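Local structure of fusarinine C esterase sidJ (Aspergillus fumigatus, 6GUP) at residues Leu16-Tyr19 with Leu23-Phe26; Arg88-Ile93 with Leu130-Arg135; Ala231-Ser236 with Ser247-Phe252; Lys263-Ile268 with Ser300-Ala305. The protein hydrolyses the ester bonds of the siderophore fusarinine C, releasing fusarinine and iron, but leaves triacetylfusarinine C uncut. One frame throughout, in Å; residues are numbered along the deposited sequence.

Contact 1: residues Leu16-Tyr19 with Leu23-Phe26; sequences LHHY and LVTF
H17 and T25 form the antiparallel hydrogen-bonded pair of a beta hairpin whose strands, 16-18 and 24-26, run at 153° to each other. H17 N donates to T25 O at 2.9 Å, and T25 N returns a bond to H17 O at 3.1 Å. V24 CA adds a CA-H...O contact to H17 O. L16 faces F26 as a non-hydrogen-bonded pair, and toward the turn Y19 N makes a weak bond of 3.2 Å to L23 O. On the L16-V24-F26 face, V24 CG1 lies over one face of the H18 ring, 3.5 Å from its centroid, a CH-pi contact between side chains that point the same way. L16 CD1 meets V24 CB at 3.9 Å. On the other face H17 CB packs against T25 CG2 at 3.7 Å, while T25 O lies at the edge of the imidazole. Y19 takes chi1 of 73°, with CG held between its own N and carbonyl carbon, and its ring folds back against L23: CZ comes to 3.5 Å from L23 CB, and V24 O meets the ring edge in plane. The polar ends are satisfied elsewhere: H17 by Y99 and E27, Y19 OH by T73 O, T25 OG1 by T71 O. Strand 67-72 continues the sheet beside V24-F26, and helix 86-108 packs on Y19 and L23. Beyond L16 the sheet runs on antiparallel into the second subunit, whose W7 donates its indole NH to L16 O.

Contact 2: residues Arg88-Ile93 with Leu130-Arg135; sequences RDTNEI and LHYLSR
T90 and I93 meet H131 and Y132 where segments 88-93 and 130-134 of two helices of the alpha/beta-hydrolase fold cross at -81°, the segment axes 9.4 Å apart. The second helix, 125-134, leads on from the G121-S123-G125 turn, which is consistent with a nucleophile elbow. The close part is small and buried. With chi1 of -73°, T90 splits its two branches: CG2 turns to the Y132 ring, 4.0 Å from CD2, and OG1 lies 3.4 Å from H131 CD2 at the edge of the imidazole. I93 CG2 reaches Y132 CE2 at 3.9 Å, and T90 O sits near the plane of the phenol ring at its edge. The polar groups are bonded within the fold: T90 OG1 to L86 O, H131 NE2 to D87 OD1, Y132 OH to M155 O. R154 makes a cation-pi contact with Y132. The loose side lies beyond the end of the second helix, where exposed R135 leads its guanidinium away from helix 86-108 while its CG lies 3.3 Å above the H131 ring. In the last turn of helix 125-134, L130 O receives S134 OG at 2.7 Å and S134 N at 2.9 Å from opposite faces of its carbonyl plane.

Contact 3: residues Ala231-Ser236 with Ser247-Phe252; sequences ARRFLS and SEDDLF
S236 and S247 bring the backbones closest, their CA atoms 6.2 Å apart, where helix 231-236 meets an irregular segment in which D250 is the centre of an inverse gamma turn closed by L251 N to D249 O at 2.8 Å. The strong link across the contact is a salt bridge: R233 NH1 lies 2.9 Å from D249 OD2. Its geometry is that of one nitrogen meeting one oxygen, since the guanidinium and carboxylate planes stand 68° apart and the second oxygen, D249 OD1, stays at 3.5 Å from NH1 at the guanidinium edge. R233 gets there by leaving the helix with CG opposite its backbone N (chi1 -163°) and running extended to NE, so that it crosses the aspartate nearly at a right angle. Beside this bridge the two serines touch by their hydroxyls, S247 OG giving a weak bond of 3.1 Å to S236 OG. S247 OG is also the weak acceptor for D250 N at 3.4 Å, tying the serine back to its own segment. The contact lies in the long insertion of helices and loops between sheet strands 159-163 and 278-283, a position consistent with a cap, as in other hydrolases of this fold. F234 packs on helix 185-205, H85 touches both R233 and D249, and D249, L251 and F252 rest on Q127 of helix 125-134.

Contact 4: residues Lys263-Ile268 with Ser300-Ala305; sequences KTFGMI and SRWRNA
F265 stacks on W302 of helix 295-307, the helix of the beta-alpha-beta crossover between parallel strands 278-283 and 320-322 of the alpha/beta-hydrolase sheet. The pair is an offset stack: the phenyl ring and the five-membered ring of the indole have centroids 4.1 Å apart and planes 21° from parallel. The tip of the phenylalanine does the touching, with F265 CZ 3.4 Å from W302 CD2 over the indole face, toward its rim. F265 CE2 lies over the pyrrole side, at 3.7 Å from W302 NE1. The tryptophan's own stem completes the overlap, for W302 CB stands over the phenyl face only 11° off the ring normal, a CH-pi contact. Chi1 of -67° at W302 puts CG beside the backbone N and turns the indole against the phenyl ring. One turn further on, A305 CB packs against F265 CB at 3.9 Å, so residues three apart on one side of the helix grip a single aromatic side chain. The remaining surroundings are also largely apolar: F252, F282 and W315 meet W302, L261 touches W302 and A305, and L130 of helix 125-134 packs on F265. Past F265 the backbones come together, G266 and A305 having CA atoms 5.0 Å apart. There G266 CA makes a CA-H...O contact with A305 O at 3.3 Å.

In the fold
The four contacts follow one another along the chain; contacts 2, 3 and 4 touch one another, and contact 1 touches contact 2. Contact 1, on edge strand 12-18 and its neighbour 24-28 at the subunit interface, lies about 18 Å centre to centre from contact 2, joined by Y19 and L23 packing on E92. Helix 125-134 then connects three contacts: L130 packs on F252 of contact 3 and on F265 and I268 of contact 4, each contact centred about 16 Å from the centre of contact 2. Contacts 3 and 4, with centres about 20 Å apart, meet through F252 and W302. Contacts 1 and 4, with centres about 32 Å apart, lie on opposite sides of the chain's centre, so the touching contacts run from the dimer edge past the centre to helix 295-307.

Contact 1: residues Leu16-Tyr19 with Leu23-Phe26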
# COMPACT_ATOMS: atom_id res chain seq x y z
N LEU A 16 6.36 13.08 0.18
CA LEU A 16 5.33 12.19 -0.36
C LEU A 16 4.60 12.87 -1.51
O LEU A 16 3.96 13.91 -1.32
CB LEU A 16 4.33 11.79 0.73
CG LEU A 16 3.31 10.70 0.37
CD1 LEU A 16 4.00 9.36 0.14
CD2 LEU A 16 2.26 10.57 1.46
N HIS A 17 4.71 12.28 -2.70
CA HIS A 17 4.07 12.79 -3.92
C HIS A 17 2.87 11.95 -4.30
O HIS A 17 2.75 10.80 -3.88
CB HIS A 17 5.05 12.76 -5.09
CG HIS A 17 6.34 13.48 -4.82
ND1 HIS A 17 6.55 14.78 -5.20
CD2 HIS A 17 7.48 13.07 -4.22
CE1 HIS A 17 7.77 15.15 -4.84
NE2 HIS A 17 8.35 14.12 -4.25
N HIS A 18 1.99 12.54 -5.10
CA HIS A 18 0.88 11.83 -5.74
C HIS A 18 1.08 11.89 -7.25
O HIS A 18 0.89 12.94 -7.86
CB HIS A 18 -0.46 12.48 -5.36
CG HIS A 18 -1.11 11.86 -4.15
ND1 HIS A 18 -2.20 11.03 -4.25
CD2 HIS A 18 -0.82 11.96 -2.84
CE1 HIS A 18 -2.56 10.64 -3.03
NE2 HIS A 18 -1.74 11.20 -2.16
N TYR A 19 1.49 10.77 -7.85
CA TYR A 19 1.65 10.68 -9.31
C TYR A 19 0.33 10.32 -10.02
O TYR A 19 0.16 10.62 -11.20
CB TYR A 19 2.81 9.75 -9.71
CG TYR A 19 2.60 8.26 -9.55
CD1 TYR A 19 2.05 7.50 -10.57
CD2 TYR A 19 3.00 7.60 -8.38
CE1 TYR A 19 1.87 6.13 -10.44
CE2 TYR A 19 2.83 6.23 -8.24
CZ TYR A 19 2.27 5.50 -9.27
OH TYR A 19 2.10 4.14 -9.13
N LEU A 23 -2.37 6.79 -6.29
CA LEU A 23 -1.03 6.20 -6.10
C LEU A 23 0.02 7.25 -5.75
O LEU A 23 -0.01 8.37 -6.26
CB LEU A 23 -0.62 5.43 -7.36
CG LEU A 23 -1.60 4.33 -7.80
CD1 LEU A 23 -1.28 3.83 -9.20
CD2 LEU A 23 -1.61 3.18 -6.81
N VAL A 24 0.96 6.86 -4.88
CA VAL A 24 1.98 7.76 -4.34
C VAL A 24 3.40 7.28 -4.62
O VAL A 24 3.64 6.09 -4.83
CB VAL A 24 1.83 7.99 -2.81
CG1 VAL A 24 0.52 8.70 -2.51
CG2 VAL A 24 1.94 6.70 -2.01
N THR A 25 4.33 8.23 -4.61
CA THR A 25 5.76 7.93 -4.64
C THR A 25 6.47 8.78 -3.58
O THR A 25 6.22 9.99 -3.49
CB THR A 25 6.38 8.12 -6.05
OG1 THR A 25 7.78 7.82 -6.02
CG2 THR A 25 6.19 9.53 -6.60
N PHE A 26 7.31 8.14 -2.78
CA PHE A 26 8.03 8.79 -1.69
C PHE A 26 9.47 9.09 -2.10
O PHE A 26 10.23 8.18 -2.41
CB PHE A 26 8.02 7.92 -0.43
CG PHE A 26 8.88 8.45 0.69
CD1 PHE A 26 8.50 9.58 1.41
CD2 PHE A 26 10.09 7.84 1.01
CE1 PHE A 26 9.29 10.07 2.43
CE2 PHE A 26 10.89 8.33 2.03
CZ PHE A 26 10.49 9.45 2.74

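Contact 2: residues Arg88-Ile93 with Leu130-Arg135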
# COMPACT_ATOMS: atom_id res chain seq x y z
N ARG A 88 -0.26 -3.81 -15.81
CA ARG A 88 -0.74 -2.68 -15.01
C ARG A 88 0.38 -2.02 -14.20
O ARG A 88 0.43 -0.79 -14.09
CB ARG A 88 -1.85 -3.15 -14.07
CG ARG A 88 -2.62 -2.03 -13.36
CD ARG A 88 -3.64 -2.63 -12.41
NE ARG A 88 -2.99 -3.54 -11.46
CZ ARG A 88 -3.55 -4.59 -10.87
NH1 ARG A 88 -4.82 -4.94 -11.10
NH2 ARG A 88 -2.83 -5.33 -10.03
N ASP A 89 1.26 -2.84 -13.62
CA ASP A 89 2.48 -2.37 -12.94
C ASP A 89 3.28 -1.44 -13.83
O ASP A 89 3.67 -0.34 -13.43
CB ASP A 89 3.38 -3.54 -12.56
CG ASP A 89 2.88 -4.30 -11.34
OD1 ASP A 89 1.70 -4.17 -10.99
OD2 ASP A 89 3.70 -5.02 -10.74
N THR A 90 3.51 -1.91 -15.05
CA THR A 90 4.26 -1.19 -16.06
C THR A 90 3.64 0.17 -16.43
O THR A 90 4.37 1.16 -16.58
CB THR A 90 4.44 -2.09 -17.30
OG1 THR A 90 5.40 -3.12 -17.00
CG2 THR A 90 4.92 -1.33 -18.47
N ASN A 91 2.32 0.21 -16.58
CA ASN A 91 1.61 1.47 -16.88
C ASN A 91 1.76 2.49 -15.76
O ASN A 91 1.94 3.68 -16.02
CB ASN A 91 0.11 1.22 -17.11
CG ASN A 91 -0.17 0.40 -18.36
OD1 ASN A 91 -1.01 -0.50 -18.33
ND2 ASN A 91 0.51 0.71 -19.45
N GLU A 92 1.68 2.02 -14.52
CA GLU A 92 1.78 2.88 -13.34
C GLU A 92 3.20 3.37 -13.09
O GLU A 92 3.40 4.50 -12.64
CB GLU A 92 1.21 2.16 -12.11
CG GLU A 92 -0.30 1.99 -12.21
CD GLU A 92 -0.89 0.99 -11.23
OE1 GLU A 92 -0.13 0.35 -10.47
OE2 GLU A 92 -2.12 0.83 -11.24
N ILE A 93 4.19 2.53 -13.38
CA ILE A 93 5.60 2.95 -13.37
C ILE A 93 5.81 4.07 -14.39
O ILE A 93 6.42 5.09 -14.08
CB ILE A 93 6.56 1.76 -13.64
CG1 ILE A 93 6.59 0.83 -12.43
CG2 ILE A 93 7.98 2.25 -13.94
CD1 ILE A 93 7.16 -0.55 -12.70
N LEU A 130 12.14 -5.64 -16.30
CA LEU A 130 12.29 -6.37 -17.57
C LEU A 130 11.01 -6.31 -18.42
O LEU A 130 11.09 -6.22 -19.64
CB LEU A 130 12.69 -7.83 -17.32
CG LEU A 130 12.93 -8.74 -18.54
CD1 LEU A 130 13.89 -8.12 -19.54
CD2 LEU A 130 13.45 -10.10 -18.09
N HIS A 131 9.85 -6.36 -17.76
CA HIS A 131 8.55 -6.25 -18.44
C HIS A 131 8.36 -4.85 -19.04
O HIS A 131 7.86 -4.72 -20.16
CB HIS A 131 7.42 -6.58 -17.46
CG HIS A 131 6.11 -6.91 -18.12
ND1 HIS A 131 5.72 -8.20 -18.38
CD2 HIS A 131 5.10 -6.11 -18.53
CE1 HIS A 131 4.52 -8.19 -18.93
NE2 HIS A 131 4.12 -6.94 -19.03
N TYR A 132 8.76 -3.82 -18.29
CA TYR A 132 8.76 -2.43 -18.79
C TYR A 132 9.57 -2.30 -20.09
O TYR A 132 9.11 -1.67 -21.04
CB TYR A 132 9.32 -1.48 -17.72
CG TYR A 132 9.22 0.00 -18.04
CD1 TYR A 132 10.17 0.63 -18.85
CD2 TYR A 132 8.18 0.78 -17.51
CE1 TYR A 132 10.07 1.98 -19.14
CE2 TYR A 132 8.09 2.13 -17.80
CZ TYR A 132 9.03 2.73 -18.61
OH TYR A 132 8.94 4.07 -18.91
N LEU A 133 10.75 -2.91 -20.11
CA LEU A 133 11.68 -2.81 -21.24
C LEU A 133 11.36 -3.72 -22.43
O LEU A 133 11.64 -3.36 -23.57
CB LEU A 133 13.11 -3.08 -20.78
CG LEU A 133 13.71 -2.09 -19.78
CD1 LEU A 133 15.05 -2.59 -19.27
CD2 LEU A 133 13.84 -0.70 -20.40
N SER A 134 10.78 -4.90 -22.17
CA SER A 134 10.69 -5.96 -23.19
C SER A 134 9.37 -6.02 -23.96
O SER A 134 9.36 -6.45 -25.12
CB SER A 134 10.95 -7.32 -22.54
OG SER A 134 9.95 -7.66 -21.60
N ARG A 135 8.27 -5.60 -23.34
CA ARG A 135 6.94 -5.76 -23.95
C ARG A 135 6.62 -4.65 -24.96
O ARG A 135 7.28 -3.61 -24.96
CB ARG A 135 5.86 -5.81 -22.86
CG ARG A 135 6.06 -6.90 -21.81
CD ARG A 135 6.33 -8.28 -22.39
NE ARG A 135 5.32 -8.68 -23.38
CZ ARG A 135 4.34 -9.56 -23.21
NH1 ARG A 135 3.50 -9.81 -24.22
NH2 ARG A 135 4.16 -10.21 -22.06

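Contact 3: residues Ala231-Ser236 with Ser247-Phe252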
# COMPACT_ATOMS: atom_id res chain seq x y z
N ALA A 231 -5.73 -18.61 -6.09
CA ALA A 231 -5.56 -19.92 -6.73
C ALA A 231 -4.91 -19.80 -8.11
O ALA A 231 -4.01 -20.57 -8.44
CB ALA A 231 -6.90 -20.62 -6.86
N ARG A 232 -5.36 -18.82 -8.89
CA ARG A 232 -4.80 -18.58 -10.23
C ARG A 232 -3.34 -18.15 -10.19
O ARG A 232 -2.55 -18.59 -11.02
CB ARG A 232 -5.62 -17.55 -11.00
CG ARG A 232 -6.94 -18.09 -11.51
CD ARG A 232 -7.63 -17.11 -12.43
NE ARG A 232 -8.11 -15.92 -11.73
CZ ARG A 232 -8.83 -14.95 -12.28
NH1 ARG A 232 -9.19 -15.00 -13.57
NH2 ARG A 232 -9.21 -13.91 -11.55
N ARG A 233 -3.00 -17.30 -9.23
CA ARG A 233 -1.61 -16.86 -9.08
C ARG A 233 -0.70 -17.99 -8.61
O ARG A 233 0.41 -18.13 -9.12
CB ARG A 233 -1.49 -15.68 -8.12
CG ARG A 233 -0.15 -15.01 -8.31
CD ARG A 233 0.19 -13.91 -7.31
NE ARG A 233 1.65 -13.82 -7.19
CZ ARG A 233 2.50 -13.50 -8.18
NH1 ARG A 233 2.06 -13.21 -9.41
NH2 ARG A 233 3.80 -13.47 -7.93
N PHE A 234 -1.17 -18.78 -7.65
CA PHE A 234 -0.41 -19.92 -7.16
C PHE A 234 -0.14 -20.96 -8.27
O PHE A 234 0.96 -21.51 -8.34
CB PHE A 234 -1.13 -20.58 -5.98
CG PHE A 234 -0.50 -21.85 -5.51
CD1 PHE A 234 0.43 -21.86 -4.48
CD2 PHE A 234 -0.83 -23.05 -6.12
CE1 PHE A 234 1.02 -23.04 -4.07
CE2 PHE A 234 -0.24 -24.24 -5.72
CZ PHE A 234 0.68 -24.23 -4.68
N LEU A 235 -1.14 -21.22 -9.11
CA LEU A 235 -0.99 -22.17 -10.23
C LEU A 235 0.10 -21.77 -11.22
O LEU A 235 0.80 -22.63 -11.75
CB LEU A 235 -2.30 -22.35 -11.00
CG LEU A 235 -3.33 -23.34 -10.44
CD1 LEU A 235 -4.47 -23.50 -11.42
CD2 LEU A 235 -2.71 -24.69 -10.11
N SER A 236 0.22 -20.47 -11.46
CA SER A 236 1.30 -19.92 -12.28
C SER A 236 2.68 -20.32 -11.75
O SER A 236 3.58 -20.66 -12.53
CB SER A 236 1.20 -18.39 -12.32
OG SER A 236 2.07 -17.85 -13.30
N SER A 247 5.23 -18.86 -17.85
CA SER A 247 4.23 -17.88 -17.40
C SER A 247 4.79 -16.45 -17.40
O SER A 247 5.99 -16.24 -17.62
CB SER A 247 3.72 -18.25 -16.01
OG SER A 247 4.70 -18.03 -15.01
N GLU A 248 3.90 -15.49 -17.15
CA GLU A 248 4.26 -14.07 -17.07
C GLU A 248 5.33 -13.78 -16.02
O GLU A 248 6.26 -13.01 -16.27
CB GLU A 248 3.00 -13.23 -16.78
CG GLU A 248 3.24 -11.73 -16.60
CD GLU A 248 1.98 -10.98 -16.24
OE1 GLU A 248 1.47 -11.20 -15.12
OE2 GLU A 248 1.52 -10.15 -17.06
N ASP A 249 5.19 -14.39 -14.84
CA ASP A 249 6.12 -14.20 -13.73
C ASP A 249 7.47 -14.86 -13.98
O ASP A 249 8.51 -14.33 -13.57
CB ASP A 249 5.54 -14.76 -12.43
CG ASP A 249 4.25 -14.07 -12.01
OD1 ASP A 249 4.13 -12.84 -12.21
OD2 ASP A 249 3.36 -14.76 -11.47
N ASP A 250 7.46 -16.01 -14.66
CA ASP A 250 8.66 -16.83 -14.83
C ASP A 250 9.60 -16.27 -15.90
O ASP A 250 9.71 -16.80 -17.01
CB ASP A 250 8.25 -18.28 -15.13
CG ASP A 250 9.40 -19.26 -14.99
OD1 ASP A 250 10.37 -18.96 -14.28
OD2 ASP A 250 9.32 -20.35 -15.60
N LEU A 251 10.28 -15.18 -15.54
CA LEU A 251 11.25 -14.51 -16.41
C LEU A 251 12.69 -14.96 -16.13
O LEU A 251 13.53 -14.91 -17.03
CB LEU A 251 11.16 -12.99 -16.24
CG LEU A 251 9.83 -12.33 -16.65
CD1 LEU A 251 9.75 -10.91 -16.11
CD2 LEU A 251 9.66 -12.34 -18.16
N PHE A 252 12.96 -15.40 -14.90
CA PHE A 252 14.33 -15.59 -14.41
C PHE A 252 14.72 -17.04 -14.08
O PHE A 252 15.73 -17.26 -13.40
CB PHE A 252 14.55 -14.69 -13.17
CG PHE A 252 14.19 -13.25 -13.40
CD1 PHE A 252 14.78 -12.53 -14.43
CD2 PHE A 252 13.26 -12.60 -12.58
CE1 PHE A 252 14.46 -11.19 -14.65
CE2 PHE A 252 12.94 -11.27 -12.80
CZ PHE A 252 13.54 -10.56 -13.84

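Contact 4: residues Lys263-Ile268 with Ser300-Ala305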
# COMPACT_ATOMS: atom_id res chain seq x y z
N LYS A 263 12.75 -13.56 -26.26
CA LYS A 263 11.45 -12.89 -26.14
C LYS A 263 11.38 -11.85 -25.02
O LYS A 263 10.48 -11.02 -25.02
CB LYS A 263 10.33 -13.91 -25.93
CG LYS A 263 10.27 -14.99 -27.00
CD LYS A 263 8.87 -15.53 -27.22
CE LYS A 263 8.88 -16.71 -28.18
NZ LYS A 263 7.58 -16.88 -28.88
N THR A 264 12.32 -11.90 -24.06
CA THR A 264 12.33 -10.99 -22.91
C THR A 264 13.59 -10.11 -22.92
O THR A 264 13.51 -8.94 -23.29
CB THR A 264 12.20 -11.77 -21.59
OG1 THR A 264 13.25 -12.74 -21.49
CG2 THR A 264 10.85 -12.49 -21.53
N PHE A 265 14.73 -10.67 -22.52
CA PHE A 265 16.00 -9.93 -22.54
C PHE A 265 16.36 -9.47 -23.96
O PHE A 265 16.84 -8.35 -24.15
CB PHE A 265 17.15 -10.77 -21.98
CG PHE A 265 17.10 -10.96 -20.49
CD1 PHE A 265 17.66 -10.01 -19.63
CD2 PHE A 265 16.50 -12.08 -19.93
CE1 PHE A 265 17.62 -10.19 -18.26
CE2 PHE A 265 16.45 -12.26 -18.56
CZ PHE A 265 17.01 -11.31 -17.72
N GLY A 266 16.13 -10.35 -24.94
CA GLY A 266 16.37 -10.04 -26.35
C GLY A 266 15.51 -8.94 -26.94
O GLY A 266 15.91 -8.30 -27.92
N MET A 267 14.33 -8.71 -26.36
CA MET A 267 13.45 -7.61 -26.80
C MET A 267 13.79 -6.24 -26.20
O MET A 267 13.16 -5.25 -26.57
CB MET A 267 11.98 -7.96 -26.51
CG MET A 267 11.43 -9.11 -27.34
SD MET A 267 11.48 -8.85 -29.13
CE MET A 267 10.39 -7.44 -29.31
N ILE A 268 14.78 -6.16 -25.30
CA ILE A 268 15.20 -4.88 -24.72
C ILE A 268 15.72 -3.94 -25.82
O ILE A 268 15.37 -2.76 -25.85
CB ILE A 268 16.25 -5.05 -23.60
CG1 ILE A 268 15.63 -5.76 -22.39
CG2 ILE A 268 16.81 -3.70 -23.15
CD1 ILE A 268 16.62 -6.27 -21.36
N SER A 300 25.57 -15.03 -17.95
CA SER A 300 26.13 -15.02 -19.31
C SER A 300 25.07 -15.27 -20.38
O SER A 300 25.12 -14.67 -21.45
CB SER A 300 27.27 -16.04 -19.44
OG SER A 300 26.82 -17.35 -19.12
N ARG A 301 24.12 -16.15 -20.08
CA ARG A 301 22.98 -16.40 -20.98
C ARG A 301 22.04 -15.19 -21.08
O ARG A 301 21.53 -14.90 -22.17
CB ARG A 301 22.21 -17.66 -20.54
CG ARG A 301 23.01 -18.94 -20.74
CD ARG A 301 22.21 -20.17 -20.36
NE ARG A 301 21.15 -20.41 -21.34
CZ ARG A 301 19.84 -20.55 -21.08
NH1 ARG A 301 19.35 -20.52 -19.84
NH2 ARG A 301 19.01 -20.75 -22.10
N TRP A 302 21.83 -14.49 -19.97
CA TRP A 302 21.08 -13.22 -20.00
C TRP A 302 21.85 -12.14 -20.75
O TRP A 302 21.26 -11.38 -21.52
CB TRP A 302 20.75 -12.73 -18.58
CG TRP A 302 19.78 -13.59 -17.82
CD1 TRP A 302 19.06 -14.66 -18.29
CD2 TRP A 302 19.39 -13.42 -16.45
NE1 TRP A 302 18.27 -15.18 -17.29
CE2 TRP A 302 18.45 -14.44 -16.15
CE3 TRP A 302 19.76 -12.52 -15.44
CZ2 TRP A 302 17.87 -14.57 -14.89
CZ3 TRP A 302 19.18 -12.66 -14.18
CH2 TRP A 302 18.24 -13.67 -13.92
N ARG A 303 23.17 -12.06 -20.52
CA ARG A 303 24.03 -11.13 -21.26
C ARG A 303 23.95 -11.36 -22.76
O ARG A 303 23.72 -10.42 -23.53
CB ARG A 303 25.49 -11.23 -20.79
CG ARG A 303 26.46 -10.42 -21.64
CD ARG A 303 27.84 -10.28 -21.02
NE ARG A 303 28.68 -9.42 -21.86
CZ ARG A 303 29.89 -8.94 -21.53
NH1 ARG A 303 30.44 -9.23 -20.35
NH2 ARG A 303 30.54 -8.17 -22.38
N ASN A 304 24.15 -12.61 -23.17
CA ASN A 304 24.14 -12.98 -24.59
C ASN A 304 22.77 -12.79 -25.25
O ASN A 304 22.69 -12.44 -26.43
CB ASN A 304 24.63 -14.42 -24.78
CG ASN A 304 26.12 -14.58 -24.51
OD1 ASN A 304 26.93 -13.73 -24.90
ND2 ASN A 304 26.49 -15.66 -23.84
N ALA A 305 21.69 -13.04 -24.49
CA ALA A 305 20.33 -12.73 -24.96
C ALA A 305 20.12 -11.22 -25.10
O ALA A 305 19.61 -10.76 -26.12
CB ALA A 305 19.30 -13.33 -24.01